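Ribosomal RNA small subunit methyltransferase E (PDB 5O95) probably methylates N3 of a specific uridine in 16S ribosomal RNA, using S-adenosyl-L-methionine as the methyl donor. Local coordinates at residues B[48-53]-B[76-81]. Sequence-based numbering, arbitrary orientation. Where two conformers were deposited one is given.
Sequences GDNKEF and NRESPL
Asn50 meets Asn76 amide on amide: the two side-chain planes are stacked, 23° apart, with Asn50 ND2 3.3 Å from Asn76 ND2. Both atoms are donors, so this approach is packing and not a hydrogen bond; Asn50 ND2 is used instead by Gln149 OE1. Asn50 OD1 accepts from a water 2.6 Å away. That same water takes the backbone N-H of Arg77 and donates to Glu78 OE2, 2.8 Å from it, joining the loop at 48-50 to two consecutive residues of 76-81. Asn76 turns its own oxygen back on its chain: with CG anti to the backbone N (chi1 -173°), Asn76 OD1 accepts the backbone N-H of Glu78, N to OD1 2.8 Å, and closes an Asx turn. Glu78 lays CG 4.1 Å from Asn50 OD1, and the bend at its chi2 turns the carboxylate aside, where OE2 meets the water and OE1 forms a salt bridge to Arg147. The contact lies where the PUA-like N-terminal β domain meets the linker into strand 82-88 of the SPOUT methyltransferase domain, the two-domain plan of the RsmE family. At the start of strand 51-61, Glu52 reaches the same linker with an extended side chain. Glu52 OE2 receives Arg77 NH1 at 2.9 Å in a salt bridge, nearly along the carboxylate C-O bond and 15° out of the guanidinium plane. A second water, in that plane, lies between Glu52 OE1 and Arg77 NH2, so one direct bond and one water-mediated link join the two groups. Glu52 OE2 also accepts from Asn148 ND2, and Arg77 NH1 donates to Gly146 O, tying both charged groups to the loop after helix 124-145. The backbone O of Arg77 accepts from Arg223 of the second subunit.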
ATOM      1  N   GLY B  48      -3.632  18.004  17.121  1.00 16.44           N
ATOM      2  CA  GLY B  48      -3.768  16.652  17.613  1.00 17.59           C
ATOM      3  C   GLY B  48      -5.014  16.390  18.418  1.00 15.92           C
ATOM      4  O   GLY B  48      -5.203  15.270  18.887  1.00 18.62           O
ATOM      5  N   ASP B  49      -5.876  17.390  18.604  1.00 15.45           N
ATOM      6  CA  ASP B  49      -7.118  17.222  19.333  1.00 15.18           C
ATOM      7  C   ASP B  49      -8.300  17.648  18.464  1.00 15.40           C
ATOM      8  O   ASP B  49      -9.308  18.157  18.959  1.00 17.42           O
ATOM      9  CB  ASP B  49      -7.076  18.002  20.649  1.00 16.88           C
ATOM     10  CG  ASP B  49      -8.165  17.584  21.623  1.00 21.73           C
ATOM     11  OD1 ASP B  49      -8.588  16.403  21.617  1.00 26.75           O
ATOM     12  OD2 ASP B  49      -8.599  18.456  22.402  1.00 27.55           O
ATOM     13  N   ASN B  50      -8.180  17.419  17.145  1.00 14.88           N
ATOM     14  CA  ASN B  50      -9.294  17.605  16.210  1.00 14.99           C
ATOM     15  C   ASN B  50      -9.767  19.057  16.126  1.00 15.84           C
ATOM     16  O   ASN B  50     -10.959  19.327  15.899  1.00 16.51           O
ATOM     17  CB  ASN B  50     -10.412  16.609  16.497  1.00 15.64           C
ATOM     18  CG  ASN B  50      -9.922  15.189  16.333  1.00 17.31           C
ATOM     19  OD1 ASN B  50      -9.437  14.836  15.268  1.00 20.11           O
ATOM     20  ND2 ASN B  50      -9.994  14.387  17.402  1.00 20.39           N
ATOM     21  N   LYS B  51      -8.840  19.997  16.294  0.55 16.84           N
ATOM     22  CA  LYS B  51      -9.089  21.398  15.987  0.55 13.82           C
ATOM     23  C   LYS B  51      -8.160  21.832  14.863  0.55 15.89           C
ATOM     24  O   LYS B  51      -6.970  21.492  14.866  0.55 17.81           O
ATOM     25  CB  LYS B  51      -8.868  22.289  17.208  0.55 15.24           C
ATOM     26  CG  LYS B  51      -9.905  22.064  18.288  0.55 20.37           C
ATOM     27  CD  LYS B  51      -9.628  22.939  19.510  0.55 20.25           C
ATOM     28  CE  LYS B  51     -10.557  22.579  20.653  0.55 25.49           C
ATOM     29  NZ  LYS B  51     -10.233  23.373  21.868  0.55 27.15           N
ATOM     30  N   GLU B  52      -8.707  22.590  13.917  1.00 16.83           N
ATOM     31  CA  GLU B  52      -7.950  23.188  12.823  1.00 14.01           C
ATOM     32  C   GLU B  52      -7.931  24.697  13.019  1.00 19.91           C
ATOM     33  O   GLU B  52      -8.972  25.302  13.299  1.00 20.17           O
ATOM     34  CB  GLU B  52      -8.584  22.856  11.470  1.00 16.69           C
ATOM     35  CG  GLU B  52      -8.269  21.431  11.002  1.00 13.26           C
ATOM     36  CD  GLU B  52      -8.853  21.127   9.643  1.00 21.53           C
ATOM     37  OE1 GLU B  52      -9.361  22.032   8.948  1.00 20.94           O
ATOM     38  OE2 GLU B  52      -8.779  19.951   9.235  1.00 20.25           O
ATOM     39  N   PHE B  53      -6.747  25.297  12.877  1.00 18.41           N
ATOM     40  CA  PHE B  53      -6.546  26.730  13.084  1.00 15.12           C
ATOM     41  C   PHE B  53      -6.180  27.337  11.739  1.00 19.64           C
ATOM     42  O   PHE B  53      -5.131  27.026  11.172  1.00 20.94           O
ATOM     43  CB  PHE B  53      -5.448  26.947  14.120  1.00 14.56           C
ATOM     44  CG  PHE B  53      -5.749  26.303  15.445  1.00 18.69           C
ATOM     45  CD1 PHE B  53      -5.424  24.959  15.664  1.00 17.34           C
ATOM     46  CD2 PHE B  53      -6.354  27.036  16.468  1.00 16.56           C
ATOM     47  CE1 PHE B  53      -5.731  24.347  16.866  1.00 19.62           C
ATOM     48  CE2 PHE B  53      -6.671  26.435  17.673  1.00 17.25           C
ATOM     49  CZ  PHE B  53      -6.337  25.085  17.880  1.00 18.68           C
ATOM     50  N   ASN B  76     -12.948  16.457  12.656  1.00 18.86           N
ATOM     51  CA  ASN B  76     -12.518  15.125  13.064  1.00 18.91           C
ATOM     52  C   ASN B  76     -12.581  14.215  11.845  1.00 15.47           C
ATOM     53  O   ASN B  76     -13.649  14.047  11.253  1.00 20.07           O
ATOM     54  CB  ASN B  76     -13.447  14.612  14.169  1.00 19.53           C
ATOM     55  CG  ASN B  76     -12.970  13.308  14.784  1.00 24.12           C
ATOM     56  OD1 ASN B  76     -12.717  12.325  14.079  1.00 22.70           O
ATOM     57  ND2 ASN B  76     -12.810  13.302  16.107  1.00 24.51           N
ATOM     58  N   ARG B  77     -11.440  13.613  11.495  1.00 14.80           N
ATOM     59  CA  ARG B  77     -11.383  12.658  10.389  1.00 16.41           C
ATOM     60  C   ARG B  77     -10.948  11.287  10.869  1.00 17.29           C
ATOM     61  O   ARG B  77     -10.362  10.512  10.099  1.00 20.24           O
ATOM     62  CB  ARG B  77     -10.473  13.154   9.269  1.00 15.36           C
ATOM     63  CG  ARG B  77     -10.991  14.403   8.605  1.00 17.37           C
ATOM     64  CD  ARG B  77     -10.134  14.826   7.404  1.00 17.53           C
ATOM     65  NE  ARG B  77     -10.761  15.998   6.793  1.00 18.91           N
ATOM     66  CZ  ARG B  77     -10.386  17.251   7.063  1.00 16.39           C
ATOM     67  NH1 ARG B  77      -9.359  17.493   7.876  1.00 15.26           N
ATOM     68  NH2 ARG B  77     -11.050  18.262   6.494  1.00 18.64           N
ATOM     69  N   GLU B  78     -11.273  10.956  12.119  1.00 18.73           N
ATOM     70  CA  GLU B  78     -10.940   9.663  12.699  1.00 18.12           C
ATOM     71  C   GLU B  78     -12.009   8.622  12.370  1.00 17.69           C
ATOM     72  O   GLU B  78     -13.201   8.926  12.245  1.00 18.47           O
ATOM     73  CB  GLU B  78     -10.806   9.780  14.219  1.00 20.18           C
ATOM     74  CG  GLU B  78      -9.696  10.747  14.649  1.00 17.66           C
ATOM     75  CD  GLU B  78      -8.337  10.365  14.076  1.00 19.05           C
ATOM     76  OE1 GLU B  78      -7.845   9.261  14.422  1.00 20.13           O
ATOM     77  OE2 GLU B  78      -7.758  11.155  13.286  1.00 18.43           O
ATOM     78  N   SER B  79     -11.555   7.347  12.230  1.00 16.51           N
ATOM     79  CA  SER B  79     -12.494   6.274  11.986  1.00 16.95           C
ATOM     80  C   SER B  79     -13.139   5.849  13.301  1.00 18.93           C
ATOM     81  O   SER B  79     -12.474   5.837  14.345  1.00 19.65           O
ATOM     82  CB  SER B  79     -11.763   5.068  11.403  1.00 17.79           C
ATOM     83  OG  SER B  79     -12.646   3.963  11.349  1.00 20.63           O
ATOM     84  N   PRO B  80     -14.425   5.503  13.273  1.00 17.98           N
ATOM     85  CA  PRO B  80     -15.071   4.941  14.472  1.00 20.77           C
ATOM     86  C   PRO B  80     -14.559   3.566  14.848  1.00 19.73           C
ATOM     87  O   PRO B  80     -14.803   3.120  15.975  1.00 24.94           O
ATOM     88  CB  PRO B  80     -16.554   4.889  14.077  1.00 24.64           C
ATOM     89  CG  PRO B  80     -16.528   4.775  12.592  1.00 35.25           C
ATOM     90  CD  PRO B  80     -15.359   5.592  12.132  1.00 25.24           C
ATOM     91  N   LEU B  81     -13.903   2.854  13.935  1.00 19.41           N
ATOM     92  CA  LEU B  81     -13.270   1.591  14.273  1.00 17.01           C
ATOM     93  C   LEU B  81     -11.825   1.893  14.650  1.00 20.57           C
ATOM     94  O   LEU B  81     -11.074   2.424  13.826  1.00 20.55           O
ATOM     95  CB  LEU B  81     -13.319   0.653  13.061  1.00 16.85           C
ATOM     96  CG  LEU B  81     -12.550  -0.654  13.188  1.00 17.85           C
ATOM     97  CD1 LEU B  81     -13.270  -1.599  14.154  1.00 23.33           C
ATOM     98  CD2 LEU B  81     -12.389  -1.348  11.814  1.00 17.42           C
TER
HETATM   99  O   HOH W   1      -8.961  13.640  12.991  1.00 16.89           O
HETATM  100  O   HOH W   2     -10.821  21.144   6.878  1.00 22.89           O